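PDB 3W5M: alpha-L-rhamnosidase, which hydrolyses terminal non-reducing alpha-L-rhamnose residues from flavonoid glycosides and gum arabic, and also binds L-rhamnose through a calcium-dependent carbohydrate-binding module. Local coordinates for residues 140-145 / 224-229; 147-152 / 289-294; 157-162 / 234-239; 178-183 / 197-202; 429-432 / 436-439. All blocks are in the same frame, centred on the assembly; numbering follows the deposited sequence. Where two conformers were deposited one is given.

Contact 1: 140-145 / 224-229. With CA (calcium ion), chain B.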
# COMPACT_ATOMS: atom_id res chain seq x y z
N TRP A 140 -39.31 -9.96 -8.51
CA TRP A 140 -39.47 -9.51 -7.13
C TRP A 140 -40.90 -9.79 -6.73
O TRP A 140 -41.82 -9.41 -7.45
CB TRP A 140 -39.24 -8.01 -6.99
CG TRP A 140 -37.84 -7.59 -7.29
CD1 TRP A 140 -37.34 -7.25 -8.50
CD2 TRP A 140 -36.79 -7.39 -6.34
NE1 TRP A 140 -36.01 -6.90 -8.38
CE2 TRP A 140 -35.65 -6.97 -7.06
CE3 TRP A 140 -36.70 -7.53 -4.95
CZ2 TRP A 140 -34.43 -6.66 -6.44
CZ3 TRP A 140 -35.49 -7.26 -4.33
CH2 TRP A 140 -34.36 -6.82 -5.08
N ILE A 141 -41.09 -10.48 -5.61
CA ILE A 141 -42.44 -10.82 -5.16
C ILE A 141 -42.72 -10.32 -3.76
O ILE A 141 -41.80 -10.04 -2.97
CB ILE A 141 -42.75 -12.35 -5.27
CG1 ILE A 141 -41.83 -13.20 -4.39
CG2 ILE A 141 -42.65 -12.79 -6.70
CD1 ILE A 141 -42.36 -14.61 -4.20
N TRP A 142 -44.02 -10.18 -3.45
CA TRP A 142 -44.46 -9.83 -2.11
C TRP A 142 -45.82 -10.44 -1.89
O TRP A 142 -46.36 -11.10 -2.77
CB TRP A 142 -44.50 -8.29 -1.96
CG TRP A 142 -44.55 -7.83 -0.57
CD1 TRP A 142 -45.59 -7.16 0.04
CD2 TRP A 142 -43.52 -7.95 0.42
NE1 TRP A 142 -45.26 -6.87 1.34
CE2 TRP A 142 -44.00 -7.34 1.61
CE3 TRP A 142 -42.23 -8.52 0.43
CZ2 TRP A 142 -43.26 -7.30 2.81
CZ3 TRP A 142 -41.48 -8.47 1.62
CH2 TRP A 142 -42.01 -7.86 2.79
N PHE A 143 -46.38 -10.22 -0.71
CA PHE A 143 -47.79 -10.53 -0.47
C PHE A 143 -48.68 -9.63 -1.37
O PHE A 143 -48.31 -8.46 -1.63
CB PHE A 143 -48.12 -10.36 1.01
CG PHE A 143 -49.55 -10.71 1.34
CD1 PHE A 143 -49.91 -12.04 1.56
CD2 PHE A 143 -50.55 -9.74 1.30
CE1 PHE A 143 -51.23 -12.38 1.82
CE2 PHE A 143 -51.88 -10.08 1.53
CZ PHE A 143 -52.22 -11.39 1.80
N PRO A 144 -49.82 -10.16 -1.86
CA PRO A 144 -50.69 -9.36 -2.73
C PRO A 144 -51.44 -8.30 -1.93
O PRO A 144 -52.61 -8.48 -1.59
CB PRO A 144 -51.67 -10.39 -3.32
CG PRO A 144 -51.68 -11.51 -2.31
CD PRO A 144 -50.24 -11.58 -1.85
N GLU A 145 -50.73 -7.22 -1.61
CA GLU A 145 -51.32 -6.04 -0.97
C GLU A 145 -50.85 -4.81 -1.76
O GLU A 145 -49.65 -4.56 -1.88
CB GLU A 145 -50.93 -5.95 0.51
CG GLU A 145 -49.45 -6.10 0.78
CD GLU A 145 -49.10 -6.30 2.26
OE1 GLU A 145 -49.98 -6.17 3.14
OE2 GLU A 145 -47.92 -6.59 2.55
N VAL A 224 -39.86 -18.84 2.97
CA VAL A 224 -39.11 -17.60 3.12
C VAL A 224 -39.98 -16.72 3.98
O VAL A 224 -41.17 -16.62 3.73
CB VAL A 224 -38.90 -16.93 1.74
CG1 VAL A 224 -38.39 -15.51 1.87
CG2 VAL A 224 -37.89 -17.72 0.93
N SER A 225 -39.40 -16.12 5.01
CA SER A 225 -39.99 -14.91 5.64
C SER A 225 -39.23 -13.70 5.11
O SER A 225 -38.04 -13.79 4.82
CB SER A 225 -39.92 -14.98 7.17
OG SER A 225 -38.57 -14.99 7.63
N ALA A 226 -39.92 -12.58 4.92
CA ALA A 226 -39.28 -11.36 4.47
C ALA A 226 -39.95 -10.22 5.19
O ALA A 226 -41.17 -10.25 5.40
CB ALA A 226 -39.41 -11.21 2.96
N SER A 227 -39.17 -9.20 5.53
CA SER A 227 -39.69 -8.07 6.29
C SER A 227 -39.37 -6.75 5.60
O SER A 227 -38.27 -6.56 5.07
CB SER A 227 -39.15 -8.06 7.72
OG SER A 227 -39.52 -9.27 8.37
N ASN A 228 -40.34 -5.84 5.62
CA ASN A 228 -40.11 -4.49 5.10
C ASN A 228 -39.87 -3.60 6.31
O ASN A 228 -40.65 -3.64 7.26
CB ASN A 228 -41.35 -4.05 4.32
CG ASN A 228 -41.18 -2.68 3.65
OD1 ASN A 228 -40.08 -2.20 3.42
ND2 ASN A 228 -42.31 -2.06 3.32
N ALA A 229 -38.79 -2.82 6.27
CA ALA A 229 -38.30 -2.07 7.45
C ALA A 229 -39.09 -0.81 7.77
O ALA A 229 -39.13 -0.34 8.92
CB ALA A 229 -36.83 -1.75 7.28
CA CA B . -38.34 -1.31 2.15
O HOH W 1 -39.48 0.75 2.70
O HOH W 2 -36.48 0.38 2.80
O HOH W 3 -37.31 0.23 0.28

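Contact 2: 147-152 / 289-294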
# COMPACT_ATOMS: atom_id res chain seq x y z
N GLU A 147 -49.50 -2.13 -4.23
CA GLU A 147 -48.47 -2.02 -5.25
C GLU A 147 -47.12 -2.02 -4.51
O GLU A 147 -46.56 -0.96 -4.19
CB GLU A 147 -48.69 -0.72 -6.01
CG GLU A 147 -47.90 -0.57 -7.29
CD GLU A 147 -48.57 -1.27 -8.47
OE1 GLU A 147 -48.77 -2.51 -8.38
OE2 GLU A 147 -48.87 -0.59 -9.48
N PRO A 148 -46.62 -3.22 -4.18
CA PRO A 148 -45.48 -3.28 -3.26
C PRO A 148 -44.19 -2.61 -3.74
O PRO A 148 -43.41 -2.13 -2.91
CB PRO A 148 -45.29 -4.80 -3.04
CG PRO A 148 -46.60 -5.41 -3.43
CD PRO A 148 -47.08 -4.56 -4.58
N ALA A 149 -43.98 -2.55 -5.05
CA ALA A 149 -42.81 -1.89 -5.60
C ALA A 149 -42.84 -0.38 -5.31
O ALA A 149 -41.80 0.26 -5.18
CB ALA A 149 -42.69 -2.16 -7.10
N ASN A 150 -44.05 0.15 -5.13
CA ASN A 150 -44.24 1.55 -4.74
C ASN A 150 -44.28 1.70 -3.22
O ASN A 150 -43.51 2.48 -2.65
CB ASN A 150 -45.51 2.11 -5.41
CG ASN A 150 -45.72 3.59 -5.12
OD1 ASN A 150 -46.62 3.96 -4.37
ND2 ASN A 150 -44.87 4.45 -5.69
N SER A 151 -45.17 0.96 -2.56
CA SER A 151 -45.35 1.09 -1.12
C SER A 151 -45.99 -0.17 -0.51
O SER A 151 -46.97 -0.67 -1.04
CB SER A 151 -46.24 2.31 -0.81
OG SER A 151 -46.17 2.61 0.57
N ALA A 152 -45.42 -0.66 0.57
CA ALA A 152 -46.00 -1.75 1.34
C ALA A 152 -45.83 -1.39 2.81
O ALA A 152 -44.96 -0.57 3.14
CB ALA A 152 -45.28 -3.05 1.01
N ALA A 289 -36.95 -4.17 -13.33
CA ALA A 289 -38.01 -3.19 -13.09
C ALA A 289 -38.11 -2.76 -11.63
O ALA A 289 -37.26 -3.11 -10.80
CB ALA A 289 -39.34 -3.74 -13.57
N GLY A 290 -39.13 -1.97 -11.30
CA GLY A 290 -39.30 -1.46 -9.93
C GLY A 290 -38.23 -0.45 -9.58
O GLY A 290 -37.50 0.01 -10.47
N PRO A 291 -38.11 -0.08 -8.30
CA PRO A 291 -37.05 0.87 -7.93
C PRO A 291 -35.67 0.24 -7.79
O PRO A 291 -34.70 0.96 -7.52
CB PRO A 291 -37.51 1.38 -6.57
CG PRO A 291 -38.37 0.30 -6.02
CD PRO A 291 -38.97 -0.44 -7.17
N TRP A 292 -35.57 -1.08 -7.96
CA TRP A 292 -34.38 -1.80 -7.54
C TRP A 292 -33.30 -1.95 -8.62
O TRP A 292 -32.14 -2.20 -8.29
CB TRP A 292 -34.76 -3.16 -6.96
CG TRP A 292 -35.72 -3.07 -5.81
CD1 TRP A 292 -35.46 -2.58 -4.56
CD2 TRP A 292 -37.09 -3.50 -5.80
NE1 TRP A 292 -36.60 -2.66 -3.78
CE2 TRP A 292 -37.60 -3.25 -4.50
CE3 TRP A 292 -37.92 -4.12 -6.76
CZ2 TRP A 292 -38.91 -3.55 -4.14
CZ3 TRP A 292 -39.24 -4.43 -6.39
CH2 TRP A 292 -39.71 -4.14 -5.09
N GLY A 293 -33.70 -1.80 -9.90
CA GLY A 293 -32.79 -1.88 -11.04
C GLY A 293 -32.16 -3.24 -11.26
O GLY A 293 -32.67 -4.27 -10.80
N ARG A 294 -31.01 -3.25 -11.93
CA ARG A 294 -30.41 -4.48 -12.44
C ARG A 294 -29.47 -5.13 -11.42
O ARG A 294 -28.30 -5.39 -11.70
CB ARG A 294 -29.71 -4.23 -13.78
CG ARG A 294 -30.64 -3.69 -14.86
CD ARG A 294 -29.94 -3.56 -16.22
NE ARG A 294 -29.49 -4.85 -16.75
CZ ARG A 294 -30.17 -5.62 -17.60
NH1 ARG A 294 -31.36 -5.26 -18.06
NH2 ARG A 294 -29.65 -6.78 -18.00

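Contact 3: 157-162 / 234-239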
# COMPACT_ATOMS: atom_id res chain seq x y z
N ARG A 157 -43.90 -10.75 5.92
CA ARG A 157 -44.78 -11.62 5.13
C ARG A 157 -44.10 -12.98 4.98
O ARG A 157 -42.88 -13.08 5.13
CB ARG A 157 -45.10 -11.01 3.77
CG ARG A 157 -45.74 -9.63 3.90
CD ARG A 157 -47.15 -9.73 4.44
NE ARG A 157 -47.85 -8.45 4.54
CZ ARG A 157 -48.24 -7.88 5.69
NH1 ARG A 157 -47.97 -8.44 6.87
NH2 ARG A 157 -48.92 -6.71 5.66
N TRP A 158 -44.91 -14.01 4.75
CA TRP A 158 -44.41 -15.39 4.73
C TRP A 158 -44.74 -16.01 3.37
O TRP A 158 -45.80 -15.72 2.78
CB TRP A 158 -45.06 -16.18 5.88
CG TRP A 158 -44.63 -15.67 7.24
CD1 TRP A 158 -43.59 -16.12 7.99
CD2 TRP A 158 -45.23 -14.59 7.99
NE1 TRP A 158 -43.49 -15.40 9.16
CE2 TRP A 158 -44.48 -14.45 9.18
CE3 TRP A 158 -46.32 -13.72 7.77
CZ2 TRP A 158 -44.79 -13.49 10.16
CZ3 TRP A 158 -46.62 -12.76 8.72
CH2 TRP A 158 -45.85 -12.65 9.90
N PHE A 159 -43.85 -16.89 2.89
CA PHE A 159 -43.93 -17.44 1.54
C PHE A 159 -43.52 -18.90 1.55
O PHE A 159 -42.56 -19.26 2.25
CB PHE A 159 -42.96 -16.72 0.61
CG PHE A 159 -43.21 -15.23 0.55
CD1 PHE A 159 -42.70 -14.42 1.55
CD2 PHE A 159 -44.01 -14.65 -0.44
CE1 PHE A 159 -42.94 -13.04 1.56
CE2 PHE A 159 -44.25 -13.27 -0.44
CZ PHE A 159 -43.72 -12.49 0.55
N ARG A 160 -44.23 -19.69 0.75
CA ARG A 160 -43.93 -21.10 0.56
C ARG A 160 -44.01 -21.51 -0.89
O ARG A 160 -44.83 -20.98 -1.66
CB ARG A 160 -44.94 -21.97 1.33
CG ARG A 160 -44.73 -22.03 2.83
CD ARG A 160 -45.82 -22.83 3.56
NE ARG A 160 -46.07 -24.15 2.97
CZ ARG A 160 -45.44 -25.27 3.33
NH1 ARG A 160 -44.54 -25.25 4.29
NH2 ARG A 160 -45.75 -26.43 2.74
N ARG A 161 -43.18 -22.49 -1.26
CA ARG A 161 -43.30 -23.14 -2.55
C ARG A 161 -42.76 -24.55 -2.46
O ARG A 161 -41.70 -24.80 -1.92
CB ARG A 161 -42.60 -22.39 -3.69
CG ARG A 161 -42.95 -22.95 -5.06
CD ARG A 161 -42.37 -22.14 -6.21
NE ARG A 161 -42.48 -22.88 -7.47
CZ ARG A 161 -42.09 -22.40 -8.65
NH1 ARG A 161 -41.56 -21.18 -8.73
NH2 ARG A 161 -42.23 -23.15 -9.73
N THR A 162 -43.55 -25.48 -2.97
CA THR A 162 -43.09 -26.86 -3.11
C THR A 162 -42.80 -27.12 -4.57
O THR A 162 -43.69 -26.94 -5.40
CB THR A 162 -44.13 -27.86 -2.57
OG1 THR A 162 -44.32 -27.62 -1.17
CG2 THR A 162 -43.63 -29.31 -2.78
N ALA A 234 -41.26 -2.90 -1.05
CA ALA A 234 -40.90 -4.19 -0.48
C ALA A 234 -40.96 -5.20 -1.58
O ALA A 234 -41.72 -5.06 -2.55
CB ALA A 234 -41.84 -4.61 0.65
N GLY A 235 -40.14 -6.23 -1.43
CA GLY A 235 -40.14 -7.33 -2.36
C GLY A 235 -38.93 -8.20 -2.11
O GLY A 235 -37.92 -7.74 -1.55
N TRP A 236 -38.97 -9.44 -2.58
CA TRP A 236 -37.78 -10.31 -2.45
C TRP A 236 -37.71 -11.12 -3.73
O TRP A 236 -38.71 -11.27 -4.44
CB TRP A 236 -37.80 -11.17 -1.15
CG TRP A 236 -38.82 -12.26 -1.15
CD1 TRP A 236 -40.14 -12.16 -0.79
CD2 TRP A 236 -38.62 -13.62 -1.58
NE1 TRP A 236 -40.76 -13.38 -0.96
CE2 TRP A 236 -39.86 -14.29 -1.42
CE3 TRP A 236 -37.51 -14.33 -2.04
CZ2 TRP A 236 -40.03 -15.65 -1.74
CZ3 TRP A 236 -37.68 -15.69 -2.36
CH2 TRP A 236 -38.93 -16.32 -2.21
N ILE A 237 -36.51 -11.58 -4.08
CA ILE A 237 -36.32 -12.23 -5.36
C ILE A 237 -35.30 -13.36 -5.17
O ILE A 237 -34.36 -13.23 -4.36
CB ILE A 237 -35.78 -11.18 -6.36
CG1 ILE A 237 -35.70 -11.75 -7.79
CG2 ILE A 237 -34.43 -10.61 -5.87
CD1 ILE A 237 -35.53 -10.67 -8.88
N CYS A 238 -35.48 -14.47 -5.89
CA CYS A 238 -34.47 -15.53 -5.82
C CYS A 238 -34.39 -16.33 -7.11
O CYS A 238 -35.32 -16.27 -7.95
CB CYS A 238 -34.70 -16.46 -4.61
SG CYS A 238 -36.08 -17.62 -4.82
N VAL A 239 -33.27 -17.03 -7.29
CA VAL A 239 -33.19 -18.12 -8.27
C VAL A 239 -32.51 -19.30 -7.59
O VAL A 239 -31.48 -19.15 -6.93
CB VAL A 239 -32.39 -17.77 -9.56
CG1 VAL A 239 -32.43 -18.95 -10.54
CG2 VAL A 239 -32.94 -16.53 -10.24

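Contact 4: 178-183 / 197-202. With CA (calcium ion), chain B.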
# COMPACT_ATOMS: atom_id res chain seq x y z
N ALA A 178 -33.50 -9.31 -0.65
CA ALA A 178 -34.81 -8.77 -0.26
C ALA A 178 -34.69 -7.32 0.13
O ALA A 178 -33.69 -6.92 0.71
CB ALA A 178 -35.42 -9.56 0.88
N ASP A 179 -35.74 -6.57 -0.19
CA ASP A 179 -35.99 -5.27 0.40
C ASP A 179 -37.06 -5.51 1.49
O ASP A 179 -38.25 -5.60 1.15
CB ASP A 179 -36.56 -4.38 -0.72
CG ASP A 179 -36.80 -2.93 -0.26
OD1 ASP A 179 -36.89 -2.72 0.95
OD2 ASP A 179 -36.94 -2.04 -1.10
N ASN A 180 -36.71 -5.61 2.78
CA ASN A 180 -35.38 -5.34 3.33
C ASN A 180 -34.58 -6.53 3.82
O ASN A 180 -33.35 -6.52 3.72
CB ASN A 180 -35.49 -4.33 4.48
CG ASN A 180 -35.93 -2.98 3.98
OD1 ASN A 180 -37.12 -2.64 4.05
ND2 ASN A 180 -35.00 -2.24 3.39
N VAL A 181 -35.26 -7.53 4.37
CA VAL A 181 -34.55 -8.71 4.90
C VAL A 181 -35.30 -10.00 4.64
O VAL A 181 -36.51 -9.98 4.34
CB VAL A 181 -34.28 -8.62 6.43
CG1 VAL A 181 -33.32 -7.48 6.77
CG2 VAL A 181 -35.59 -8.50 7.22
N TYR A 182 -34.61 -11.13 4.78
CA TYR A 182 -35.21 -12.44 4.51
C TYR A 182 -34.65 -13.51 5.44
O TYR A 182 -33.58 -13.33 6.04
CB TYR A 182 -35.00 -12.84 3.05
CG TYR A 182 -33.55 -12.99 2.67
CD1 TYR A 182 -32.85 -14.16 2.96
CD2 TYR A 182 -32.85 -11.95 2.06
CE1 TYR A 182 -31.51 -14.30 2.65
CE2 TYR A 182 -31.51 -12.08 1.74
CZ TYR A 182 -30.84 -13.26 2.03
OH TYR A 182 -29.51 -13.39 1.72
N ALA A 183 -35.38 -14.62 5.59
CA ALA A 183 -34.85 -15.85 6.18
C ALA A 183 -35.41 -17.00 5.33
O ALA A 183 -36.62 -17.14 5.20
CB ALA A 183 -35.28 -15.99 7.63
N GLU A 197 -31.74 -5.21 11.98
CA GLU A 197 -30.79 -4.31 12.65
C GLU A 197 -29.50 -4.06 11.84
O GLU A 197 -28.97 -2.94 11.85
CB GLU A 197 -30.49 -4.73 14.11
CG GLU A 197 -30.75 -6.20 14.47
CD GLU A 197 -29.58 -7.13 14.17
OE1 GLU A 197 -28.54 -6.68 13.63
OE2 GLU A 197 -29.69 -8.33 14.49
N ALA A 198 -29.03 -5.08 11.12
CA ALA A 198 -27.79 -4.97 10.36
C ALA A 198 -27.99 -4.46 8.93
O ALA A 198 -27.02 -4.17 8.23
CB ALA A 198 -27.05 -6.31 10.37
N ASP A 199 -29.25 -4.34 8.50
CA ASP A 199 -29.54 -3.94 7.12
C ASP A 199 -29.17 -2.49 6.81
O ASP A 199 -29.61 -1.56 7.50
CB ASP A 199 -31.01 -4.19 6.73
CG ASP A 199 -31.35 -3.68 5.32
OD1 ASP A 199 -30.59 -3.97 4.37
OD2 ASP A 199 -32.38 -2.98 5.14
N ASN A 200 -28.37 -2.31 5.77
CA ASN A 200 -28.28 -1.01 5.13
C ASN A 200 -28.40 -1.11 3.61
O ASN A 200 -27.39 -1.18 2.90
CB ASN A 200 -27.02 -0.26 5.56
CG ASN A 200 -27.23 1.24 5.52
OD1 ASN A 200 -26.84 1.91 4.57
ND2 ASN A 200 -27.91 1.77 6.54
N GLU A 201 -29.65 -1.11 3.12
CA GLU A 201 -29.98 -1.31 1.71
C GLU A 201 -29.35 -2.61 1.16
O GLU A 201 -28.82 -2.66 0.05
CB GLU A 201 -29.63 -0.08 0.86
CG GLU A 201 -30.53 1.11 1.17
CD GLU A 201 -30.21 2.37 0.37
OE1 GLU A 201 -29.41 2.31 -0.59
OE2 GLU A 201 -30.78 3.43 0.71
N GLY A 202 -29.43 -3.65 1.99
CA GLY A 202 -28.99 -4.98 1.63
C GLY A 202 -29.57 -5.56 0.36
O GLY A 202 -28.98 -6.47 -0.22
CA CA B . -38.34 -1.31 2.15
O HOH W 4 -30.51 -8.88 0.33
O HOH W 3 -37.31 0.23 0.28
O HOH W 5 -32.51 -4.23 2.20
O HOH W 2 -36.48 0.38 2.80
O HOH W 1 -39.48 0.75 2.70

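Contact 5: 429-432 / 436-439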
# COMPACT_ATOMS: atom_id res chain seq x y z
N VAL A 429 -12.28 -20.07 -4.75
CA VAL A 429 -13.70 -19.80 -4.90
C VAL A 429 -13.99 -18.30 -4.83
O VAL A 429 -14.81 -17.76 -5.58
CB VAL A 429 -14.48 -20.54 -3.78
CG1 VAL A 429 -15.96 -20.25 -3.84
CG2 VAL A 429 -14.21 -22.05 -3.91
N SER A 430 -13.28 -17.62 -3.95
CA SER A 430 -13.48 -16.19 -3.79
C SER A 430 -12.15 -15.55 -3.41
O SER A 430 -11.38 -16.12 -2.64
CB SER A 430 -14.52 -15.96 -2.71
OG SER A 430 -14.85 -14.60 -2.67
N ALA A 431 -11.85 -14.38 -3.94
CA ALA A 431 -10.59 -13.73 -3.59
C ALA A 431 -10.81 -12.22 -3.63
O ALA A 431 -11.03 -11.65 -4.70
CB ALA A 431 -9.50 -14.11 -4.56
N ASP A 432 -10.74 -11.60 -2.47
CA ASP A 432 -11.00 -10.16 -2.39
C ASP A 432 -9.99 -9.54 -1.47
O ASP A 432 -9.67 -10.11 -0.43
CB ASP A 432 -12.42 -9.91 -1.86
CG ASP A 432 -12.82 -8.43 -1.91
OD1 ASP A 432 -13.32 -8.00 -2.98
OD2 ASP A 432 -12.63 -7.71 -0.91
N GLY A 436 -11.19 -11.24 2.02
CA GLY A 436 -10.32 -12.41 2.20
C GLY A 436 -10.43 -13.40 1.05
O GLY A 436 -11.06 -13.12 0.02
N GLU A 437 -9.84 -14.57 1.22
CA GLU A 437 -9.84 -15.55 0.16
C GLU A 437 -10.46 -16.84 0.69
O GLU A 437 -10.25 -17.18 1.85
CB GLU A 437 -8.38 -15.77 -0.30
CG GLU A 437 -8.23 -16.67 -1.53
CD GLU A 437 -6.77 -16.97 -1.87
OE1 GLU A 437 -6.09 -16.08 -2.42
OE2 GLU A 437 -6.31 -18.11 -1.62
N THR A 438 -11.19 -17.54 -0.16
CA THR A 438 -11.86 -18.79 0.19
C THR A 438 -11.31 -19.79 -0.79
O THR A 438 -11.34 -19.57 -2.00
CB THR A 438 -13.39 -18.62 0.07
OG1 THR A 438 -13.81 -17.59 0.97
CG2 THR A 438 -14.13 -19.92 0.42
N TYR A 439 -10.77 -20.91 -0.28
CA TYR A 439 -10.06 -21.86 -1.09
C TYR A 439 -10.58 -23.24 -0.72
O TYR A 439 -10.61 -23.57 0.47
CB TYR A 439 -8.57 -21.81 -0.75
CG TYR A 439 -7.62 -22.65 -1.60
CD1 TYR A 439 -7.51 -24.03 -1.42
CD2 TYR A 439 -6.80 -22.04 -2.59
CE1 TYR A 439 -6.62 -24.79 -2.17
CE2 TYR A 439 -5.91 -22.79 -3.35
CZ TYR A 439 -5.83 -24.18 -3.13
OH TYR A 439 -5.00 -24.96 -3.89
O HOH W 6 -13.78 -13.12 -0.58

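Contact 1: 140-145 / 224-229
Trp142 and Ala226 are the points where the backbones of 140-145 and 224-229 come nearest, yet their CA atoms stay 8.5 Å apart, too far for strand pairing. Within CBM67, the rhamnose-binding beta-sandwich module, the ends of strands 139-142 and 218-227 instead meet through the Trp142 side chain, which reaches both backbone and side-chain atoms of 224-229. Its CG stands anti to the backbone N (chi1 -163°), which carries the six-membered ring over to the other strand. There Trp142 CZ3 packs 3.7 Å from the Ala226 methyl CB, and Trp142 CH2 lies 3.6 Å from Ala226 O. Farther along the same ring, Trp142 CZ2 touches Asn228 CB at 4.1 Å, with the amide plane of Asn228 turned 83° from the indole. At the other end of the indole, Trp142 NE1 donates to the anti lone pair of Glu145 OE2 (2.9 Å), a bond bent to 133°; that carboxylate also pairs with Arg157. The Asn228 amide nitrogen ND2 bonds to the carbonyls of Pro153 and Gly232, an anchorage that fixes the amide's rotation and leaves Asn228 OD1 directed at the calcium ion, 2.3 Å away.

Contact 2: 147-152 / 289-294
Ala149 is met by Pro291 and Trp292 together, the proline ring at its carbonyl and methyl and the indole at its CA and methyl. Pro291 presents the CG and CD corner of its ring: both Pro291 CG and Pro291 CD lie 3.5 Å from Ala149 O, and Pro291 CD is 4.1 Å from Ala149 CB. Trp292 comes with the outer end of its benzo ring, whose CH2 is 3.9 Å from Ala149 CA. Its CG is anti to the carbonyl carbon (chi1 -57°), a setting that swings the indole back beneath its own neighbour, so that Pro291 CD sits 3.8 Å above the Trp292 ring plane, displaced toward the rim. Ala149 packs against both, its methyl by apolar contact and its carbonyl oxygen against the proline ring. The backbone of 147-152 turns tightly here, Glu147 O accepting from both Asn150 N and Ser151 N. Beyond the contact, Trp292 stacks on Trp140, meets Trp203 edge-to-face and donates from NE1 to Asp179 OD2. Two loops of CBM67 thus join beside its rhamnose site, where Trp292, in the second shell of the calcium, positions Asp179, which binds both the ion and L-rhamnose.

Contact 3: 157-162 / 234-239
One face of the Phe159 ring receives the edge of the Trp236 indole, with NE1 set 3.1 Å above the phenyl plane and over its centre; seen from the indole, Phe159 CD2 lies in plane at the edge of Trp236. All six ring carbons of Phe159 are consequently between 3.3 and 3.5 Å from Trp236 NE1. The pair is an edge-to-face (T-shaped) stack, the five-membered ring of Trp236 and the Phe159 ring having centroids 4.3 Å apart and planes at 69°. Alongside the nitrogen, Trp236 CD1 reaches 3.8 Å from Phe159 CE1, while Trp236 CZ2 leans on Phe159 CB at 3.9 Å. Placing the indole N-H side toward the pi cloud probably offers this polar group a favourable setting in a buried interior. The two side chains pass each other in opposite directions; with Trp236 CG between the backbone N and the carbonyl carbon (chi1 70°), the indole projects across toward Phe159. This is core packing between the two sheets of the CBM67 beta-sandwich: Phe159 comes from strand 156-165 and Trp236 from strand 235-244. Around them, Trp257 makes a further edge-to-face pair with Trp236, and Ile141 of strand 139-142 touches both residues.

Contact 4: 178-183 / 197-202
Asn180 and Asp199 touch where backbones 178-183 and 197-202 approach to 6.6 Å between the CA atoms of Asn180 and Gly202, at a cis peptide bond before Asn180 that kinks the chain between strands 171-179 and 181-186. The direct polar link is the bond from Asn180 ND2 to Asp199 OD2 at 3.2 Å, but the N-H to O angle of 132° marks it as weak, and the amide and carboxylate planes are turned 53° apart. Water 5 lies between them, 2.9 Å from both Asn180 O and Asp199 OD1, with more acceptors around it than protons to give. Val181 CG1 packs on Asp199 CB at 4.0 Å. The loop holds its acid in an Asx motif, in which Gly202 N meets Asp199 OD1 nearly along the C-O bond direction at 2.7 Å. The residues on either side of the cis bond belong to the calcium site of CBM67, to which Asp179 and Asn180 each give one oxygen; Asn228 and the carbonyl of Pro233 complete the protein ligands, and both Asp179 and Asn180 also bind L-rhamnose. With Asp179 CG anti to its own N (chi1 -176°), Asp179 OD1 lies 2.4 Å from the calcium ion, while its OD2 accepts from calcium-bound water 3. Asn180 OD1 coordinates the ion and accepts from Ala229 N; Asn180 ND2 donates across 3.1 Å to water 2, itself a calcium ligand.

Contact 5: 429-432 / 436-439
Ser430 faces Thr438, and Asp432 faces Gly436, across an antiparallel beta hairpin whose strands run 163° apart in direction. The tight part is near the turn. Asp432 N donates to Gly436 O at 2.9 Å and Gly436 N returns a bond to Asp432 O, while Ala431 and Glu437 form a non-hydrogen-bonded pair with CA atoms only 4.2 Å apart. Here the extended Glu437 chain, CG anti to the backbone N (chi1 -173°), runs past Ser430 O, which lies 3.4 Å from Glu437 CG. Toward Val429 the pairing loosens. Thr438 N still bonds well to Ser430 O (2.9 Å), but the bonds that Val429 N and Ser430 N give to Thr438 O are both weak, a classic beta bulge beside an exposed valine. Ser430 CB and Thr438 CB meet at 4.0 Å, and on their face water 6 links Ser430 OG with Gly436 O. The hairpin's buried acids are matched by donors: Asp432 OD1 accepts from Asn384 N and OD2 from Leu434 N and Ser435 N of the hairpin's own turn, while the Glu437 carboxylate takes Tyr561 OH and the backbone N-H groups of Arg564 and Phe565, tying this edge of the large sheet to its surroundings.

How the contacts relate
Contacts 1 to 4 gather within CBM67, their centres 7 to 15 Å apart, whereas contact 5 lies 24 to 33 Å from them, centre to centre, in a hairpin at the edge of another, ten-stranded sheet. Along the chain, contacts 1 and 3 alternate their segments, contact 4 falls between the halves of contacts 1, 2 and 3, and contact 5 follows all four. Contact 3 bridges the two sheets of the module; strand 218-227 of contact 1 lies between the strands 156-165 and 181-186 that contacts 3 and 4 use. Contacts 1 and 4 share the calcium ion and three waters, and contact 2 touches contact 4 at the calcium site, joining core and loops to the rhamnose site.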